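Local atomic coordinates of nicotinate-nucleotide diphosphorylase (Carboxylating) (Streptococcus pyogenes GA06023, PDB entry 5HUO), a protein that probably catalyses the conversion of quinolinate and phosphoribosyl pyrophosphate to nicotinate mononucleotide, carbon dioxide and diphosphate, a step of NAD+ biosynthesis. Residues L136-Y149 against G293-S305. Residues are numbered along the deposited sequence; the frame is centred on the assembly and turned at random.
Sequences LQHLSGIASMTAAY and GSLTHSAKSLDFS. With SO4 (sulfate ion), chain I.
The closest fit between the two backbones is at G141, where the bare CA of the helix lies 4.2 Å from the CA of S301. With no side chain in the way, the strand-like run A299-L302 settles directly on the helix surface, and K300 O reaches G141 CA. On one side of this hollow A299 CB drops between I142 CG1, 3.6 Å away, and M145 SD; on the other, the fork of L302 sits against S140 CB and S144 OG. The polar partners of both hydroxyls lie outside 293-305: S144 OG donates to S140 O and is also hydrogen-bonded to V78 N, while S140 OG is hydrogen-bonded to A80 O.

Each end of the contact has a leucine methyl centred over an aromatic face. L136 CD2 stands 3.5 Å from the F304 ring centroid, nearly on the ring normal, with S140 CB at the ring's edge. At the far end the roles reverse: L295 CD2 lies 3.7 Å from the Y149 ring centroid and also packs on T146 CA. M145 points CG away from its own backbone N (chi1 -167°) and runs extended beyond it, bringing CE to the carbonyl O and the CB of S294.

Helix 122-153 thus receives the chain between parallel strand 289-291 and antiparallel strand 304-311. Near its start H297 NE2 and K165 NZ bind a sulfate, probably from the crystallisation liquor; farther along, S301 OG bonds H297 O of the second subunit.

L302 N donates to Q137 O at 3.1 Å, nearly straight at the hydrogen (167°). Q137 O already accepts from G141 N, and the two donors approach from opposite faces of its carbonyl plane. Q137 NE2 makes a weak bond to F304 O, its amide nearly coplanar with the F304 ring. One firm bond therefore pins the register, and mostly van der Waals packing, backbone carbonyls included, does the rest.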
ATOM      1  N   LEU A 136      21.958  -8.603  -7.265  1.00 88.18           N
ATOM      2  CA  LEU A 136      22.889  -9.704  -7.574  1.00 87.93           C
ATOM      3  C   LEU A 136      24.212  -9.601  -6.844  1.00 87.70           C
ATOM      4  O   LEU A 136      24.718 -10.564  -6.291  1.00 87.50           O
ATOM      5  CB  LEU A 136      23.151  -9.771  -9.042  1.00 88.24           C
ATOM      6  CG  LEU A 136      23.924 -11.022  -9.487  1.00 88.17           C
ATOM      7  CD1 LEU A 136      23.044 -12.242  -9.449  1.00 88.18           C
ATOM      8  CD2 LEU A 136      24.489 -10.817 -10.882  1.00 88.57           C
ATOM      9  N   GLN A 137      24.752  -8.406  -6.786  1.00 87.86           N
ATOM     10  CA  GLN A 137      26.040  -8.177  -6.118  1.00 87.81           C
ATOM     11  C   GLN A 137      25.915  -8.458  -4.655  1.00 87.60           C
ATOM     12  O   GLN A 137      26.765  -9.099  -4.059  1.00 87.54           O
ATOM     13  CB  GLN A 137      26.535  -6.780  -6.351  1.00 88.16           C
ATOM     14  CG  GLN A 137      27.144  -6.633  -7.734  1.00 88.47           C
ATOM     15  CD  GLN A 137      27.638  -5.263  -8.014  1.00 88.96           C
ATOM     16  OE1 GLN A 137      27.403  -4.332  -7.217  1.00 89.11           O
ATOM     17  NE2 GLN A 137      28.245  -5.075  -9.165  1.00 89.32           N
ATOM     18  N   HIS A 138      24.839  -7.992  -4.078  1.00 87.62           N
ATOM     19  CA  HIS A 138      24.644  -8.084  -2.600  1.00 87.55           C
ATOM     20  C   HIS A 138      24.465  -9.554  -2.165  1.00 87.32           C
ATOM     21  O   HIS A 138      25.114 -10.022  -1.214  1.00 87.32           O
ATOM     22  CB  HIS A 138      23.416  -7.251  -2.195  1.00 87.78           C
ATOM     23  CG  HIS A 138      23.083  -7.287  -0.745  1.00 87.82           C
ATOM     24  ND1 HIS A 138      23.809  -6.610   0.197  1.00 88.03           N
ATOM     25  CD2 HIS A 138      22.079  -7.893  -0.060  1.00 87.81           C
ATOM     26  CE1 HIS A 138      23.285  -6.800   1.404  1.00 88.14           C
ATOM     27  NE2 HIS A 138      22.232  -7.584   1.278  1.00 88.01           N
ATOM     28  N   LEU A 139      23.599 -10.259  -2.889  1.00 87.26           N
ATOM     29  CA  LEU A 139      23.286 -11.603  -2.540  1.00 87.19           C
ATOM     30  C   LEU A 139      24.503 -12.513  -2.833  1.00 87.19           C
ATOM     31  O   LEU A 139      24.788 -13.455  -2.069  1.00 87.26           O
ATOM     32  CB  LEU A 139      22.025 -12.077  -3.262  1.00 87.28           C
ATOM     33  CG  LEU A 139      20.785 -11.274  -2.911  1.00 87.46           C
ATOM     34  CD1 LEU A 139      19.577 -11.836  -3.620  1.00 87.71           C
ATOM     35  CD2 LEU A 139      20.475 -11.295  -1.456  1.00 87.49           C
ATOM     36  N   SER A 140      25.178 -12.293  -3.950  1.00 87.25           N
ATOM     37  CA  SER A 140      26.340 -13.126  -4.273  1.00 87.41           C
ATOM     38  C   SER A 140      27.481 -12.920  -3.262  1.00 87.54           C
ATOM     39  O   SER A 140      28.232 -13.797  -2.923  1.00 87.80           O
ATOM     40  CB  SER A 140      26.805 -12.840  -5.704  1.00 87.56           C
ATOM     41  OG  SER A 140      25.834 -13.312  -6.654  1.00 87.61           O
ATOM     42  N   GLY A 141      27.551 -11.709  -2.770  1.00 87.50           N
ATOM     43  CA  GLY A 141      28.498 -11.333  -1.698  1.00 87.72           C
ATOM     44  C   GLY A 141      28.280 -12.107  -0.434  1.00 87.80           C
ATOM     45  O   GLY A 141      29.227 -12.646   0.144  1.00 88.18           O
ATOM     46  N   ILE A 142      27.013 -12.238  -0.057  1.00 87.59           N
ATOM     47  CA  ILE A 142      26.644 -13.009   1.134  1.00 87.74           C
ATOM     48  C   ILE A 142      26.910 -14.488   0.930  1.00 87.94           C
ATOM     49  O   ILE A 142      27.447 -15.175   1.815  1.00 88.35           O
ATOM     50  CB  ILE A 142      25.178 -12.762   1.512  1.00 87.57           C
ATOM     51  CG1 ILE A 142      25.050 -11.348   2.084  1.00 87.63           C
ATOM     52  CG2 ILE A 142      24.682 -13.774   2.534  1.00 87.79           C
ATOM     53  CD1 ILE A 142      23.606 -10.883   2.230  1.00 87.60           C
ATOM     54  N   ALA A 143      26.503 -14.991  -0.225  1.00 87.80           N
ATOM     55  CA  ALA A 143      26.686 -16.447  -0.529  1.00 88.12           C
ATOM     56  C   ALA A 143      28.170 -16.806  -0.488  1.00 88.58           C
ATOM     57  O   ALA A 143      28.579 -17.767   0.160  1.00 89.10           O
ATOM     58  CB  ALA A 143      26.092 -16.797  -1.847  1.00 88.01           C
ATOM     59  N   SER A 144      28.956 -15.955  -1.124  1.00 88.52           N
ATOM     60  CA  SER A 144      30.414 -16.088  -1.175  1.00 89.06           C
ATOM     61  C   SER A 144      30.995 -16.153   0.245  1.00 89.50           C
ATOM     62  O   SER A 144      31.809 -17.024   0.602  1.00 90.21           O
ATOM     63  CB  SER A 144      31.018 -14.944  -1.937  1.00 88.94           C
ATOM     64  OG  SER A 144      30.695 -14.993  -3.329  1.00 88.75           O
ATOM     65  N   MET A 145      30.581 -15.200   1.055  1.00 89.22           N
ATOM     66  CA  MET A 145      31.119 -15.105   2.414  1.00 89.72           C
ATOM     67  C   MET A 145      30.726 -16.329   3.256  1.00 90.10           C
ATOM     68  O   MET A 145      31.544 -16.853   4.004  1.00 90.87           O
ATOM     69  CB  MET A 145      30.676 -13.815   3.092  1.00 89.44           C
ATOM     70  CG  MET A 145      31.449 -13.533   4.360  1.00 90.10           C
ATOM     71  SD  MET A 145      30.780 -12.031   5.051  1.00 89.85           S
ATOM     72  CE  MET A 145      31.687 -11.927   6.624  1.00 90.83           C
ATOM     73  N   THR A 146      29.468 -16.729   3.133  1.00 89.68           N
ATOM     74  CA  THR A 146      28.963 -17.935   3.806  1.00 90.08           C
ATOM     75  C   THR A 146      29.786 -19.171   3.401  1.00 90.78           C
ATOM     76  O   THR A 146      30.307 -19.894   4.242  1.00 91.60           O
ATOM     77  CB  THR A 146      27.498 -18.180   3.472  1.00 89.59           C
ATOM     78  OG1 THR A 146      26.730 -17.065   3.916  1.00 89.14           O
ATOM     79  CG2 THR A 146      26.996 -19.444   4.154  1.00 90.14           C
ATOM     80  N   ALA A 147      29.984 -19.321   2.100  1.00 90.60           N
ATOM     81  CA  ALA A 147      30.833 -20.380   1.551  1.00 91.36           C
ATOM     82  C   ALA A 147      32.228 -20.359   2.111  1.00 92.19           C
ATOM     83  O   ALA A 147      32.781 -21.401   2.450  1.00 93.18           O
ATOM     84  CB  ALA A 147      30.904 -20.306   0.049  1.00 91.08           C
ATOM     85  N   ALA A 148      32.787 -19.171   2.226  1.00 91.95           N
ATOM     86  CA  ALA A 148      34.145 -19.000   2.776  1.00 92.83           C
ATOM     87  C   ALA A 148      34.213 -19.448   4.250  1.00 93.56           C
ATOM     88  O   ALA A 148      35.201 -20.044   4.689  1.00 94.71           O
ATOM     89  CB  ALA A 148      34.587 -17.562   2.644  1.00 92.45           C
ATOM     90  N   TYR A 149      33.198 -19.088   5.024  1.00 93.03           N
ATOM     91  CA  TYR A 149      33.144 -19.473   6.423  1.00 93.74           C
ATOM     92  C   TYR A 149      33.073 -20.983   6.563  1.00 94.55           C
ATOM     93  O   TYR A 149      33.726 -21.578   7.406  1.00 95.71           O
ATOM     94  CB  TYR A 149      31.926 -18.851   7.109  1.00 93.02           C
ATOM     95  CG  TYR A 149      32.157 -17.450   7.712  1.00 92.84           C
ATOM     96  CD1 TYR A 149      32.787 -16.467   7.000  1.00 92.52           C
ATOM     97  CD2 TYR A 149      31.711 -17.128   8.998  1.00 93.09           C
ATOM     98  CE1 TYR A 149      32.947 -15.214   7.537  1.00 92.48           C
ATOM     99  CE2 TYR A 149      31.887 -15.879   9.528  1.00 93.06           C
ATOM    100  CZ  TYR A 149      32.513 -14.936   8.801  1.00 92.76           C
ATOM    101  OH  TYR A 149      32.704 -13.673   9.317  1.00 92.85           O
ATOM    102  N   GLY A 293      26.536 -13.264  12.789  1.00 92.89           N
ATOM    103  CA  GLY A 293      25.892 -12.048  12.254  1.00 92.73           C
ATOM    104  C   GLY A 293      26.587 -11.418  11.060  1.00 92.65           C
ATOM    105  O   GLY A 293      25.952 -10.766  10.249  1.00 91.95           O
ATOM    106  N   SER A 294      27.909 -11.592  10.991  1.00 93.59           N
ATOM    107  CA  SER A 294      28.724 -10.921   9.950  1.00 93.90           C
ATOM    108  C   SER A 294      28.363 -11.346   8.546  1.00 91.96           C
ATOM    109  O   SER A 294      28.496 -10.609   7.577  1.00 91.88           O
ATOM    110  CB  SER A 294      30.180 -11.197  10.175  1.00 95.30           C
ATOM    111  OG  SER A 294      30.534 -10.782  11.460  1.00 97.29           O
ATOM    112  N   LEU A 295      27.881 -12.572   8.458  1.00 91.61           N
ATOM    113  CA  LEU A 295      27.455 -13.114   7.151  1.00 89.79           C
ATOM    114  C   LEU A 295      26.430 -12.228   6.477  1.00 88.49           C
ATOM    115  O   LEU A 295      26.410 -12.132   5.239  1.00 89.47           O
ATOM    116  CB  LEU A 295      26.849 -14.503   7.322  1.00 88.92           C
ATOM    117  CG  LEU A 295      27.848 -15.589   7.727  1.00 89.74           C
ATOM    118  CD1 LEU A 295      27.096 -16.910   7.819  1.00 88.64           C
ATOM    119  CD2 LEU A 295      28.970 -15.686   6.716  1.00 90.48           C
ATOM    120  N   THR A 296      25.597 -11.584   7.280  1.00 88.47           N
ATOM    121  CA  THR A 296      24.527 -10.727   6.751  1.00 88.07           C
ATOM    122  C   THR A 296      24.726  -9.251   7.032  1.00 89.82           C
ATOM    123  O   THR A 296      24.386  -8.431   6.193  1.00 89.94           O
ATOM    124  CB  THR A 296      23.148 -11.169   7.263  1.00 87.18           C
ATOM    125  OG1 THR A 296      23.195 -11.308   8.694  1.00 88.89           O
ATOM    126  CG2 THR A 296      22.787 -12.479   6.670  1.00 85.42           C
ATOM    127  N   HIS A 297      25.317  -8.897   8.159  1.00 92.65           N
ATOM    128  CA  HIS A 297      25.466  -7.425   8.464  1.00 95.61           C
ATOM    129  C   HIS A 297      26.718  -6.756   7.889  1.00 97.56           C
ATOM    130  O   HIS A 297      26.794  -5.541   7.853  1.00100.58           O
ATOM    131  CB  HIS A 297      25.256  -7.079   9.963  1.00 97.36           C
ATOM    132  CG  HIS A 297      26.307  -7.580  10.901  1.00 99.12           C
ATOM    133  ND1 HIS A 297      27.658  -7.343  10.725  1.00 99.66           N
ATOM    134  CD2 HIS A 297      26.199  -8.252  12.078  1.00100.36           C
ATOM    135  CE1 HIS A 297      28.341  -7.860  11.736  1.00100.79           C
ATOM    136  NE2 HIS A 297      27.484  -8.432  12.563  1.00101.20           N
ATOM    137  N   SER A 298      27.698  -7.554   7.460  1.00 97.31           N
ATOM    138  CA  SER A 298      29.049  -7.072   7.077  1.00 97.99           C
ATOM    139  C   SER A 298      29.633  -7.831   5.866  1.00 97.05           C
ATOM    140  O   SER A 298      30.841  -7.995   5.747  1.00 98.28           O
ATOM    141  CB  SER A 298      30.024  -7.180   8.253  1.00 99.41           C
ATOM    142  OG  SER A 298      29.700  -6.248   9.268  1.00100.85           O
ATOM    143  N   ALA A 299      28.759  -8.221   4.953  1.00 95.76           N
ATOM    144  CA  ALA A 299      29.190  -8.918   3.764  1.00 95.49           C
ATOM    145  C   ALA A 299      29.610  -7.948   2.708  1.00 96.89           C
ATOM    146  O   ALA A 299      28.932  -6.985   2.466  1.00 99.32           O
ATOM    147  CB  ALA A 299      28.069  -9.771   3.239  1.00 94.00           C
ATOM    148  N   LYS A 300      30.748  -8.189   2.092  1.00 98.90           N
ATOM    149  CA  LYS A 300      31.201  -7.394   0.963  1.00101.05           C
ATOM    150  C   LYS A 300      30.383  -7.785  -0.231  1.00 97.28           C
ATOM    151  O   LYS A 300      30.029  -8.939  -0.365  1.00 99.54           O
ATOM    152  CB  LYS A 300      32.683  -7.629   0.703  1.00106.76           C
ATOM    153  CG  LYS A 300      33.547  -6.906   1.711  1.00117.18           C
ATOM    154  CD  LYS A 300      35.032  -7.178   1.462  1.00128.74           C
ATOM    155  CE  LYS A 300      35.988  -6.306   2.307  1.00139.20           C
ATOM    156  NZ  LYS A 300      37.382  -6.225   1.754  1.00142.21           N
ATOM    157  N   SER A 301      30.042  -6.863  -1.103  1.00 95.42           N
ATOM    158  CA  SER A 301      29.290  -7.288  -2.259  1.00 94.30           C
ATOM    159  C   SER A 301      30.274  -7.881  -3.262  1.00 93.69           C
ATOM    160  O   SER A 301      31.420  -7.552  -3.237  1.00 96.58           O
ATOM    161  CB  SER A 301      28.367  -6.200  -2.845  1.00 94.73           C
ATOM    162  OG  SER A 301      29.111  -5.064  -3.070  1.00 98.94           O
ATOM    163  N   LEU A 302      29.799  -8.765  -4.127  1.00 91.38           N
ATOM    164  CA  LEU A 302      30.631  -9.378  -5.138  1.00 91.76           C
ATOM    165  C   LEU A 302      30.503  -8.607  -6.437  1.00 93.26           C
ATOM    166  O   LEU A 302      29.405  -8.373  -6.926  1.00 93.87           O
ATOM    167  CB  LEU A 302      30.206 -10.820  -5.364  1.00 90.66           C
ATOM    168  CG  LEU A 302      31.196 -11.700  -6.120  1.00 90.89           C
ATOM    169  CD1 LEU A 302      32.310 -12.080  -5.149  1.00 92.38           C
ATOM    170  CD2 LEU A 302      30.505 -12.974  -6.630  1.00 89.52           C
ATOM    171  N   ASP A 303      31.634  -8.294  -7.056  1.00 95.33           N
ATOM    172  CA  ASP A 303      31.649  -7.475  -8.267  1.00 96.74           C
ATOM    173  C   ASP A 303      31.175  -8.235  -9.578  1.00 93.70           C
ATOM    174  O   ASP A 303      31.575  -9.414  -9.831  1.00 96.91           O
ATOM    175  CB  ASP A 303      33.020  -6.853  -8.424  1.00101.99           C
ATOM    176  CG  ASP A 303      33.024  -5.650  -9.428  1.00111.09           C
ATOM    177  OD1 ASP A 303      31.955  -5.075  -9.760  1.00110.69           O
ATOM    178  OD2 ASP A 303      34.129  -5.283  -9.902  1.00116.46           O
ATOM    179  N   PHE A 304      30.262  -7.600 -10.310  1.00 89.42           N
ATOM    180  CA  PHE A 304      29.798  -8.020 -11.624  1.00 88.85           C
ATOM    181  C   PHE A 304      29.750  -6.761 -12.507  1.00 90.14           C
ATOM    182  O   PHE A 304      29.753  -5.659 -11.992  1.00 91.17           O
ATOM    183  CB  PHE A 304      28.358  -8.574 -11.627  1.00 87.36           C
ATOM    184  CG  PHE A 304      28.180  -9.900 -10.958  1.00 86.06           C
ATOM    185  CD1 PHE A 304      28.052  -9.987  -9.556  1.00 85.74           C
ATOM    186  CD2 PHE A 304      28.095 -11.050 -11.686  1.00 85.28           C
ATOM    187  CE1 PHE A 304      27.867 -11.191  -8.928  1.00 84.68           C
ATOM    188  CE2 PHE A 304      27.897 -12.283 -11.067  1.00 84.24           C
ATOM    189  CZ  PHE A 304      27.787 -12.355  -9.698  1.00 83.93           C
ATOM    190  N   SER A 305      29.678  -6.944 -13.830  1.00 90.93           N
ATOM    191  CA  SER A 305      29.371  -5.855 -14.702  1.00 93.60           C
ATOM    192  C   SER A 305      28.527  -6.327 -15.871  1.00 93.82           C
ATOM    193  O   SER A 305      28.505  -7.468 -16.231  1.00 92.12           O
ATOM    194  CB  SER A 305      30.627  -5.189 -15.207  1.00 97.20           C
ATOM    195  OG  SER A 305      31.119  -5.877 -16.357  1.00102.29           O
TER
HETATM  196  S   SO4 I 303      27.928 -11.346  15.546  1.00 71.10           S
HETATM  197  O1  SO4 I 303      29.334 -11.731  15.721  1.00 77.34           O
HETATM  198  O2  SO4 I 303      27.202 -12.515  15.050  1.00 79.46           O
HETATM  199  O3  SO4 I 303      27.343 -11.099  16.851  1.00 71.58           O
HETATM  200  O4  SO4 I 303      27.747 -10.157  14.682  1.00 62.32           O